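Local coordinates for protein succinate-semialdehyde dehydrogenase (Streptococcus pyogenes MGAS1882, PDB 4OGD) that probably oxidises succinic semialdehyde to succinate, using NADP+ as the cofactor, at residues Q397-A400 with K401-A405. Sequence-based numbering, arbitrary orientation.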
loop_
_atom_site.group_PDB
_atom_site.type_symbol
_atom_site.label_atom_id
_atom_site.label_comp_id
_atom_site.label_asym_id
_atom_site.label_seq_id
_atom_site.Cartn_x
_atom_site.Cartn_y
_atom_site.Cartn_z
ATOM N N GLN A 397 -2.963 14.355 31.252
ATOM C CA GLN A 397 -2.683 13.304 30.270
ATOM C C GLN A 397 -3.911 12.866 29.478
ATOM O O GLN A 397 -3.831 12.685 28.259
ATOM C CB GLN A 397 -1.996 12.107 30.927
ATOM C CG GLN A 397 -1.565 11.036 29.939
ATOM C CD GLN A 397 -0.542 10.098 30.535
ATOM O OE1 GLN A 397 0.637 10.432 30.637
ATOM N NE2 GLN A 397 -0.992 8.921 30.953
ATOM N N GLU A 398 -5.048 12.711 30.152
ATOM C CA GLU A 398 -6.274 12.338 29.448
ATOM C C GLU A 398 -6.743 13.433 28.487
ATOM O O GLU A 398 -7.243 13.132 27.399
ATOM C CB GLU A 398 -7.380 11.931 30.428
ATOM C CG GLU A 398 -7.129 10.572 31.062
ATOM C CD GLU A 398 -6.981 9.471 30.028
ATOM O OE1 GLU A 398 -7.905 9.299 29.204
ATOM O OE2 GLU A 398 -5.940 8.782 30.030
ATOM N N HIS A 399 -6.547 14.692 28.881
ATOM C CA HIS A 399 -6.844 15.848 28.027
ATOM C C HIS A 399 -5.980 15.798 26.769
ATOM O O HIS A 399 -6.477 15.940 25.642
ATOM C CB HIS A 399 -6.582 17.144 28.814
ATOM C CG HIS A 399 -7.020 18.403 28.117
ATOM N ND1 HIS A 399 -6.743 19.658 28.617
ATOM C CD2 HIS A 399 -7.719 18.602 26.974
ATOM C CE1 HIS A 399 -7.243 20.575 27.809
ATOM N NE2 HIS A 399 -7.843 19.961 26.805
ATOM N N ALA A 400 -4.682 15.587 26.966
ATOM C CA ALA A 400 -3.734 15.508 25.855
ATOM C C ALA A 400 -4.075 14.379 24.883
ATOM O O ALA A 400 -4.055 14.576 23.665
ATOM C CB ALA A 400 -2.319 15.340 26.381
ATOM N N LYS A 401 -4.368 13.196 25.420
ATOM C CA LYS A 401 -4.693 12.035 24.588
ATOM C C LYS A 401 -5.988 12.248 23.814
ATOM O O LYS A 401 -6.112 11.812 22.669
ATOM C CB LYS A 401 -4.815 10.777 25.446
ATOM C CG LYS A 401 -3.500 10.294 26.015
ATOM C CD LYS A 401 -3.727 9.339 27.181
ATOM C CE LYS A 401 -4.423 8.065 26.742
ATOM N NZ LYS A 401 -4.775 7.167 27.882
ATOM N N ALA A 402 -6.950 12.916 24.442
ATOM C CA ALA A 402 -8.251 13.136 23.818
ATOM C C ALA A 402 -8.132 14.098 22.640
ATOM O O ALA A 402 -8.719 13.874 21.579
ATOM C CB ALA A 402 -9.253 13.653 24.840
ATOM N N VAL A 403 -7.373 15.173 22.826
ATOM C CA VAL A 403 -7.118 16.103 21.729
ATOM C C VAL A 403 -6.292 15.451 20.619
ATOM O O VAL A 403 -6.588 15.629 19.435
ATOM C CB VAL A 403 -6.430 17.388 22.223
ATOM C CG1 VAL A 403 -6.104 18.289 21.045
ATOM C CG2 VAL A 403 -7.351 18.120 23.199
ATOM N N ALA A 404 -5.276 14.671 20.992
ATOM C CA ALA A 404 -4.438 13.988 20.002
ATOM C C ALA A 404 -5.273 13.139 19.040
ATOM O O ALA A 404 -5.050 13.162 17.824
ATOM C CB ALA A 404 -3.393 13.117 20.701
ATOM N N ALA A 405 -6.246 12.411 19.581
ATOM C CA ALA A 405 -7.078 11.527 18.766
ATOM C C ALA A 405 -7.893 12.318 17.754
ATOM O O ALA A 405 -8.241 11.802 16.687
ATOM C CB ALA A 405 -8.002 10.693 19.650
#
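Glu398 and Lys401, three residues apart on one helical turn, are joined by a salt bridge: NZ of Lys401 lies 2.9 Å from OE2 of Glu398. The ammonium meets that oxygen on its syn side, 16° out of the carboxylate plane. A bend at chi2 of Glu398 and another at chi3 of Lys401 bring the charged ends together. On its way the lysine chain runs past the first residue of the helix, its CD 3.9 Å from CG of Gln397, while Tyr116 of the second subunit packs against it.

Four main-chain bonds of i to i+4 spacing give the alpha-helical geometry. The carbonyl oxygens of Gln397, Glu398, His399 and Ala400 accept from the amides of Lys401, Ala402, Val403 and Ala404, respectively. Of these, Val403 N to His399 O is the straightest, with an N-H...O angle of 168°, whereas Ala402 N to Glu398 O, at 3.0 Å, is the most bent, at 146°. This is the helix of a beta-alpha-beta unit between strands 391-393 and 411-414, in a mixed sheet of the aldehyde dehydrogenase fold. The side chain of Ala400 touches Ile414, and that of Ala404 touches Ile392 and Ser412.

Polar demand on the His399 ring is met outside the helix: ND1 is hydrogen-bonded to Asp241 and NE2 to Glu374, two carboxylates that would probably stabilise a protonated imidazole. The backbone N of His399 is hydrogen-bonded to OD1 of Asn396. Beside the His399 ring Val403 points the same way, bringing CG2 obliquely to 3.8 Å from CD2 of His399. The second subunit takes up further polar groups, since Ala405 O accepts from its Gln120 and Gln397 NE2 makes a weak hydrogen bond to its Gln114.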